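Local coordinates for protein translation initiation inhibitor (Streptococcus pyogenes, PDB 2EWC) that is of unknown function but belongs to the YjgF family and is only putatively a translation initiation inhibitor, at residues D47-R52 with L58-V63; P77-M82 with P92-I97. One frame throughout, in Å; residues are numbered along the deposited sequence.

Contact 1. Residues D47-R52 with L58-V63; sequences DEMERR and LTLDAV
Glu50 OE2 accepts a hydrogen bond from a water at 2.8 Å, and that water in turn takes the backbone N-H of Leu60, with 3.1 Å between its oxygen and Leu60 N. The same carboxylate oxygen touches the leucine side chain directly, 3.4 Å from Leu60 CD1, whereas its link to Leu60 N runs through the water. Its other oxygen, OE1, forms a salt bridge with Arg86 of helix 76-87, which helps to fix the rotation of the carboxylate. A second water donates to Glu50 O and to Leu58 O, 2.8 Å from each, bridging backbone to backbone where no direct hydrogen bond links the segments. Here the chain leaves helix 38-54 and turns through the short 3-10 segment 60-62 into strand 63-70, a helix-to-strand connection of the YjgF fold. On the buried side, Met49, a selenomethionine, extends with CG anti to the backbone N (chi1 -179°) and then bends at chi3 (57°). Its side chain meets that of Leu60 at about a right angle, SE lying 4.1 Å from Leu60 CD2. Val63 CG2 approaches SE more loosely, at 4.3 Å. Leu60 CG also packs against the aliphatic part of Glu50, 3.7 Å from Glu50 CG. Phe87 of helix 76-87 touches both Met49 and Leu60, while Leu53 of helix 38-54 packs on Leu60 and Val63.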
ATOM      1  N   ASP B  47      -7.547 -37.892  22.514  1.00 31.61           N
ATOM      2  CA  ASP B  47      -7.416 -39.037  23.430  1.00 31.98           C
ATOM      3  C   ASP B  47      -6.539 -40.130  22.798  1.00 32.38           C
ATOM      4  O   ASP B  47      -5.697 -40.715  23.502  1.00 32.81           O
ATOM      5  CB  ASP B  47      -8.769 -39.656  23.783  1.00 31.95           C
ATOM      6  CG  ASP B  47      -9.646 -38.770  24.685  1.00 32.90           C
ATOM      7  OD1 ASP B  47      -9.145 -37.805  25.323  1.00 32.08           O
ATOM      8  OD2 ASP B  47     -10.868 -39.081  24.780  1.00 33.22           O
ATOM      9  N   GLU B  48      -6.734 -40.429  21.504  1.00 32.47           N
ATOM     10  CA  GLU B  48      -5.858 -41.390  20.813  1.00 33.83           C
ATOM     11  C   GLU B  48      -4.415 -40.886  20.766  1.00 32.42           C
ATOM     12  O   GLU B  48      -3.481 -41.662  21.027  1.00 32.06           O
ATOM     13  CB  GLU B  48      -6.323 -41.743  19.392  1.00 34.23           C
ATOM     14  CG  GLU B  48      -6.858 -43.200  19.204  1.00 38.04           C
ATOM     15  CD  GLU B  48      -6.481 -43.858  17.833  1.00 37.87           C
ATOM     16  OE1 GLU B  48      -6.630 -43.235  16.720  1.00 41.95           O
ATOM     17  OE2 GLU B  48      -6.064 -45.040  17.872  1.00 40.41           O
HETATM   18  N   MSE B  49      -4.240 -39.596  20.446  1.00 31.20           N
HETATM   19  CA  MSE B  49      -2.920 -38.973  20.397  1.00 30.59           C
HETATM   20  C   MSE B  49      -2.197 -39.149  21.749  1.00 31.46           C
HETATM   21  O   MSE B  49      -1.033 -39.568  21.777  1.00 30.31           O
HETATM   22  CB  MSE B  49      -3.010 -37.494  19.994  1.00 30.44           C
HETATM   23  CG  MSE B  49      -1.668 -36.780  19.892  1.00 30.77           C
HETATM   24 SE   MSE B  49      -1.698 -35.078  19.229  1.00 28.82          SE
HETATM   25  CE  MSE B  49      -2.803 -34.267  20.346  1.00 36.51           C
ATOM     26  N   GLU B  50      -2.900 -38.849  22.851  1.00 31.96           N
ATOM     27  CA  GLU B  50      -2.367 -39.050  24.196  1.00 33.21           C
ATOM     28  C   GLU B  50      -2.063 -40.521  24.493  1.00 32.27           C
ATOM     29  O   GLU B  50      -1.042 -40.827  25.128  1.00 32.12           O
ATOM     30  CB  GLU B  50      -3.327 -38.510  25.269  1.00 33.26           C
ATOM     31  CG  GLU B  50      -3.432 -36.997  25.287  1.00 36.20           C
ATOM     32  CD  GLU B  50      -4.201 -36.464  26.478  1.00 36.86           C
ATOM     33  OE1 GLU B  50      -5.357 -36.914  26.715  1.00 41.85           O
ATOM     34  OE2 GLU B  50      -3.639 -35.588  27.188  1.00 42.19           O
ATOM     35  N   ARG B  51      -2.972 -41.410  24.082  1.00 31.58           N
ATOM     36  CA  ARG B  51      -2.788 -42.848  24.270  1.00 31.48           C
ATOM     37  C   ARG B  51      -1.500 -43.280  23.604  1.00 30.66           C
ATOM     38  O   ARG B  51      -0.706 -43.985  24.200  1.00 30.94           O
ATOM     39  CB  ARG B  51      -3.947 -43.663  23.676  1.00 31.13           C
ATOM     40  CG  ARG B  51      -3.776 -45.183  23.884  1.00 32.57           C
ATOM     41  CD  ARG B  51      -4.879 -46.041  23.252  1.00 33.16           C
ATOM     42  NE  ARG B  51      -4.844 -45.969  21.799  1.00 34.90           N
ATOM     43  CZ  ARG B  51      -4.049 -46.682  21.001  1.00 36.96           C
ATOM     44  NH1 ARG B  51      -3.197 -47.573  21.496  1.00 36.34           N
ATOM     45  NH2 ARG B  51      -4.110 -46.492  19.677  1.00 36.61           N
ATOM     46  N   ARG B  52      -1.299 -42.865  22.358  1.00 30.27           N
ATOM     47  CA  ARG B  52      -0.126 -43.312  21.620  1.00 30.32           C
ATOM     48  C   ARG B  52       1.149 -42.728  22.216  1.00 29.67           C
ATOM     49  O   ARG B  52       2.123 -43.437  22.380  1.00 30.56           O
ATOM     50  CB  ARG B  52      -0.260 -42.998  20.135  1.00 30.45           C
ATOM     51  CG  ARG B  52      -1.063 -44.053  19.370  1.00 30.68           C
ATOM     52  CD  ARG B  52      -1.596 -43.457  18.067  1.00 32.08           C
ATOM     53  NE  ARG B  52      -2.234 -44.457  17.211  1.00 31.52           N
ATOM     54  CZ  ARG B  52      -2.866 -44.178  16.066  1.00 34.88           C
ATOM     55  NH1 ARG B  52      -2.972 -42.919  15.633  1.00 31.09           N
ATOM     56  NH2 ARG B  52      -3.401 -45.171  15.350  1.00 34.30           N
ATOM     57  N   LEU B  58       5.438 -40.137  26.929  1.00 31.19           N
ATOM     58  CA  LEU B  58       5.306 -38.731  26.580  1.00 30.81           C
ATOM     59  C   LEU B  58       3.886 -38.233  26.792  1.00 30.72           C
ATOM     60  O   LEU B  58       2.959 -38.999  27.055  1.00 30.32           O
ATOM     61  CB  LEU B  58       5.773 -38.452  25.143  1.00 30.87           C
ATOM     62  CG  LEU B  58       7.251 -38.729  24.831  1.00 31.66           C
ATOM     63  CD1 LEU B  58       7.506 -38.521  23.363  1.00 31.13           C
ATOM     64  CD2 LEU B  58       8.183 -37.855  25.702  1.00 30.08           C
ATOM     65  N   THR B  59       3.748 -36.929  26.620  1.00 30.92           N
ATOM     66  CA  THR B  59       2.595 -36.159  26.983  1.00 30.46           C
ATOM     67  C   THR B  59       2.431 -35.132  25.828  1.00 30.31           C
ATOM     68  O   THR B  59       3.374 -34.906  25.038  1.00 29.52           O
ATOM     69  CB  THR B  59       2.962 -35.521  28.342  1.00 31.14           C
ATOM     70  OG1 THR B  59       2.074 -35.964  29.391  1.00 33.52           O
ATOM     71  CG2 THR B  59       3.088 -34.030  28.287  1.00 30.49           C
ATOM     72  N   LEU B  60       1.246 -34.532  25.713  1.00 29.51           N
ATOM     73  CA  LEU B  60       0.978 -33.450  24.747  1.00 29.26           C
ATOM     74  C   LEU B  60       1.984 -32.291  24.796  1.00 29.22           C
ATOM     75  O   LEU B  60       2.141 -31.578  23.792  1.00 28.49           O
ATOM     76  CB  LEU B  60      -0.428 -32.875  24.951  1.00 28.79           C
ATOM     77  CG  LEU B  60      -1.631 -33.795  24.693  1.00 28.15           C
ATOM     78  CD1 LEU B  60      -2.927 -33.077  24.934  1.00 25.10           C
ATOM     79  CD2 LEU B  60      -1.592 -34.362  23.315  1.00 25.75           C
ATOM     80  N   ASP B  61       2.630 -32.087  25.954  1.00 29.27           N
ATOM     81  CA  ASP B  61       3.716 -31.108  26.086  1.00 29.63           C
ATOM     82  C   ASP B  61       4.887 -31.455  25.125  1.00 29.07           C
ATOM     83  O   ASP B  61       5.669 -30.577  24.784  1.00 29.53           O
ATOM     84  CB  ASP B  61       4.250 -31.033  27.526  1.00 30.68           C
ATOM     85  CG  ASP B  61       3.449 -30.068  28.460  1.00 34.68           C
ATOM     86  OD1 ASP B  61       2.293 -29.636  28.167  1.00 37.78           O
ATOM     87  OD2 ASP B  61       4.006 -29.768  29.545  1.00 38.88           O
ATOM     88  N   ALA B  62       5.011 -32.720  24.706  1.00 27.44           N
ATOM     89  CA  ALA B  62       6.073 -33.113  23.760  1.00 27.12           C
ATOM     90  C   ALA B  62       5.693 -32.877  22.311  1.00 27.09           C
ATOM     91  O   ALA B  62       6.539 -32.990  21.433  1.00 27.71           O
ATOM     92  CB  ALA B  62       6.456 -34.564  23.956  1.00 26.76           C
ATOM     93  N   VAL B  63       4.434 -32.538  22.037  1.00 26.93           N
ATOM     94  CA  VAL B  63       4.025 -32.414  20.637  1.00 26.72           C
ATOM     95  C   VAL B  63       4.494 -31.099  20.004  1.00 27.28           C
ATOM     96  O   VAL B  63       4.208 -30.020  20.515  1.00 27.15           O
ATOM     97  CB  VAL B  63       2.516 -32.609  20.459  1.00 27.19           C
ATOM     98  CG1 VAL B  63       2.135 -32.487  18.952  1.00 25.89           C
ATOM     99  CG2 VAL B  63       2.118 -33.978  20.974  1.00 24.44           C
TER
HETATM  100  O   HOH W   1       0.140 -38.954  26.770  1.00 31.09           O
HETATM  101  O   HOH W   2      -1.007 -34.976  27.797  1.00 40.98           O

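Contact 2. Residues P77-M82 with P92-I97; sequences PVMEKM and PARKSI
A bend at chi3 (96°) turns the guanidinium of Arg94 off the line of its side chain, and Met79, a selenomethionine, is likewise bent at chi3, which brings its methyl group over one face of that guanidinium. Met79 CE lies 3.8 Å from Arg94 CD and 3.9 Å from Arg94 NE, the two side chains running past each other in opposite directions. The same methyl carbon also meets Ser96, 3.9 Å from its OG, so it bridges two residues that point to the helix side of the strand. Glu80 approaches the guanidinium at its edge instead: Glu80 OE2 and Arg94 NH1 form a salt bridge at 3.5 Å, with the carboxylate and guanidinium planes 53° apart. No hydrogen bond accompanies this pairing, and the stronger polar partners belong to a neighbouring subunit. The charge of Glu80 has a second partner there, Arg13, whose NH2 pairs with Glu80 OE1, while Arg94 NH2 donates to the backbone O of that Arg13. Glu80 CG also lies beside the guanidinium, 3.9 Å from Arg94 NH1. The segment axes come within 11.7 Å, and their directions differ by 151°, the near-antiparallel course expected of helix and strand in a beta-alpha-beta crossover. Helix 76-87 links strand 63-70 to the parallel strand 93-98; Met79 also touches Cys68 and Phe70 of the former, and Val78 and Met82 lean on helix 38-54.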
ATOM      1  N   PRO B  77     -12.502 -23.153  15.073  1.00 29.92           N
ATOM      2  CA  PRO B  77     -12.743 -22.610  16.432  1.00 30.41           C
ATOM      3  C   PRO B  77     -13.195 -23.655  17.475  1.00 30.60           C
ATOM      4  O   PRO B  77     -12.907 -23.500  18.666  1.00 31.18           O
ATOM      5  CB  PRO B  77     -13.858 -21.556  16.235  1.00 30.71           C
ATOM      6  CG  PRO B  77     -13.903 -21.257  14.776  1.00 31.03           C
ATOM      7  CD  PRO B  77     -13.341 -22.492  14.053  1.00 29.60           C
ATOM      8  N   VAL B  78     -13.904 -24.698  17.047  1.00 30.24           N
ATOM      9  CA  VAL B  78     -14.272 -25.781  17.966  1.00 29.13           C
ATOM     10  C   VAL B  78     -12.979 -26.444  18.422  1.00 29.10           C
ATOM     11  O   VAL B  78     -12.798 -26.673  19.605  1.00 29.02           O
ATOM     12  CB  VAL B  78     -15.215 -26.830  17.318  1.00 29.50           C
ATOM     13  CG1 VAL B  78     -15.577 -27.949  18.329  1.00 28.28           C
ATOM     14  CG2 VAL B  78     -16.494 -26.151  16.746  1.00 27.72           C
HETATM   15  N   MSE B  79     -12.081 -26.743  17.481  1.00 28.58           N
HETATM   16  CA  MSE B  79     -10.812 -27.377  17.835  1.00 28.61           C
HETATM   17  C   MSE B  79      -9.950 -26.473  18.724  1.00 28.99           C
HETATM   18  O   MSE B  79      -9.303 -26.959  19.648  1.00 27.87           O
HETATM   19  CB  MSE B  79     -10.019 -27.828  16.588  1.00 28.18           C
HETATM   20  CG  MSE B  79      -8.638 -28.499  16.930  1.00 28.06           C
HETATM   21 SE   MSE B  79      -7.495 -28.781  15.547  1.00 27.29          SE
HETATM   22  CE  MSE B  79      -7.237 -27.072  15.002  1.00 29.88           C
ATOM     23  N   GLU B  80      -9.922 -25.177  18.410  1.00 30.20           N
ATOM     24  CA  GLU B  80      -9.106 -24.218  19.146  1.00 32.00           C
ATOM     25  C   GLU B  80      -9.494 -24.127  20.615  1.00 32.70           C
ATOM     26  O   GLU B  80      -8.606 -24.011  21.475  1.00 32.62           O
ATOM     27  CB  GLU B  80      -9.193 -22.834  18.517  1.00 32.09           C
ATOM     28  CG  GLU B  80      -8.308 -22.716  17.293  1.00 35.37           C
ATOM     29  CD  GLU B  80      -8.321 -21.324  16.705  1.00 39.52           C
ATOM     30  OE1 GLU B  80      -9.156 -20.494  17.126  1.00 42.58           O
ATOM     31  OE2 GLU B  80      -7.490 -21.064  15.816  1.00 43.08           O
ATOM     32  N   LYS B  81     -10.804 -24.175  20.890  1.00 32.75           N
ATOM     33  CA  LYS B  81     -11.326 -24.224  22.263  1.00 33.95           C
ATOM     34  C   LYS B  81     -10.813 -25.469  23.000  1.00 33.76           C
ATOM     35  O   LYS B  81     -10.401 -25.397  24.155  1.00 33.42           O
ATOM     36  CB  LYS B  81     -12.870 -24.212  22.276  1.00 33.96           C
ATOM     37  CG  LYS B  81     -13.474 -24.372  23.680  1.00 35.15           C
ATOM     38  CD  LYS B  81     -15.034 -24.493  23.703  1.00 34.87           C
ATOM     39  CE  LYS B  81     -15.510 -24.639  25.171  1.00 36.79           C
ATOM     40  NZ  LYS B  81     -16.977 -24.876  25.339  1.00 37.78           N
HETATM   41  N   MSE B  82     -10.856 -26.607  22.314  1.00 33.79           N
HETATM   42  CA  MSE B  82     -10.449 -27.882  22.891  1.00 34.14           C
HETATM   43  C   MSE B  82      -8.934 -27.955  23.113  1.00 33.35           C
HETATM   44  O   MSE B  82      -8.463 -28.557  24.081  1.00 33.00           O
HETATM   45  CB  MSE B  82     -10.901 -29.016  21.969  1.00 34.45           C
HETATM   46  CG  MSE B  82     -11.804 -30.037  22.635  1.00 37.42           C
HETATM   47 SE   MSE B  82     -13.235 -29.404  23.596  1.00 37.24          SE
HETATM   48  CE  MSE B  82     -12.491 -28.434  24.855  1.00 41.06           C
ATOM     49  N   PRO B  92       1.629 -26.750  19.914  1.00 28.18           N
ATOM     50  CA  PRO B  92       2.452 -27.043  18.737  1.00 28.15           C
ATOM     51  C   PRO B  92       2.234 -26.061  17.571  1.00 27.87           C
ATOM     52  O   PRO B  92       1.237 -25.310  17.548  1.00 26.57           O
ATOM     53  CB  PRO B  92       1.988 -28.432  18.333  1.00 28.23           C
ATOM     54  CG  PRO B  92       0.555 -28.463  18.731  1.00 29.24           C
ATOM     55  CD  PRO B  92       0.478 -27.667  20.013  1.00 28.65           C
ATOM     56  N   ALA B  93       3.188 -26.041  16.637  1.00 27.69           N
ATOM     57  CA  ALA B  93       2.948 -25.450  15.318  1.00 27.74           C
ATOM     58  C   ALA B  93       1.857 -26.301  14.681  1.00 27.98           C
ATOM     59  O   ALA B  93       1.806 -27.511  14.919  1.00 27.44           O
ATOM     60  CB  ALA B  93       4.188 -25.497  14.485  1.00 26.82           C
ATOM     61  N   ARG B  94       0.973 -25.696  13.893  1.00 28.69           N
ATOM     62  CA  ARG B  94      -0.013 -26.505  13.192  1.00 29.88           C
ATOM     63  C   ARG B  94      -0.388 -25.991  11.815  1.00 30.07           C
ATOM     64  O   ARG B  94      -0.040 -24.872  11.421  1.00 30.59           O
ATOM     65  CB  ARG B  94      -1.282 -26.704  14.042  1.00 30.37           C
ATOM     66  CG  ARG B  94      -2.277 -25.605  13.882  1.00 34.17           C
ATOM     67  CD  ARG B  94      -3.648 -25.963  14.451  1.00 38.97           C
ATOM     68  NE  ARG B  94      -3.767 -25.442  15.807  1.00 43.03           N
ATOM     69  CZ  ARG B  94      -4.419 -24.333  16.154  1.00 43.98           C
ATOM     70  NH1 ARG B  94      -5.067 -23.589  15.263  1.00 44.83           N
ATOM     71  NH2 ARG B  94      -4.427 -23.979  17.423  1.00 44.73           N
ATOM     72  N   LYS B  95      -1.121 -26.829  11.097  1.00 29.58           N
ATOM     73  CA  LYS B  95      -1.901 -26.373   9.966  1.00 29.43           C
ATOM     74  C   LYS B  95      -3.203 -27.169   9.937  1.00 28.67           C
ATOM     75  O   LYS B  95      -3.272 -28.264  10.509  1.00 28.48           O
ATOM     76  CB  LYS B  95      -1.113 -26.527   8.654  1.00 30.05           C
ATOM     77  CG  LYS B  95      -0.826 -27.921   8.243  1.00 29.03           C
ATOM     78  CD  LYS B  95      -0.481 -27.919   6.733  1.00 33.96           C
ATOM     79  CE  LYS B  95       0.016 -29.267   6.254  1.00 34.15           C
ATOM     80  NZ  LYS B  95       1.263 -29.625   7.007  1.00 37.18           N
ATOM     81  N   SER B  96      -4.223 -26.613   9.294  1.00 26.97           N
ATOM     82  CA  SER B  96      -5.521 -27.276   9.171  1.00 27.69           C
ATOM     83  C   SER B  96      -5.873 -27.418   7.677  1.00 28.07           C
ATOM     84  O   SER B  96      -5.526 -26.562   6.863  1.00 27.26           O
ATOM     85  CB  SER B  96      -6.599 -26.452   9.884  1.00 26.98           C
ATOM     86  OG  SER B  96      -6.291 -26.344  11.272  1.00 31.18           O
ATOM     87  N   ILE B  97      -6.543 -28.503   7.325  1.00 28.62           N
ATOM     88  CA  ILE B  97      -6.875 -28.824   5.927  1.00 29.67           C
ATOM     89  C   ILE B  97      -8.306 -29.352   5.905  1.00 28.89           C
ATOM     90  O   ILE B  97      -8.723 -30.079   6.810  1.00 28.73           O
ATOM     91  CB  ILE B  97      -5.915 -29.920   5.408  1.00 30.85           C
ATOM     92  CG1 ILE B  97      -4.528 -29.351   5.195  1.00 32.04           C
ATOM     93  CG2 ILE B  97      -6.380 -30.604   4.090  1.00 30.75           C
ATOM     94  CD1 ILE B  97      -3.479 -30.452   5.420  1.00 35.32           C
TER

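In the fold
Contact 1 closes before contact 2 opens along the chain, and their centres lie about 15 Å apart. Contact 1 joins the end part of helix 38-54 to the turn that leads into strand 63-70; contact 2 lies within the crossover that continues from that strand through helix 76-87 to strand 93-98. Strands 63-70 and 93-98 are parallel neighbours in the mixed sheet, and the two contacts meet where Val63 O packs against Pro92 CB at 3.5 Å. Phe87, already placed at contact 1, also touches Pro92. Near contact 1 a second subunit bonds Asp61 O through its Arg6, while at contact 2 the touching residues Glu80 and Arg94 themselves bond to it.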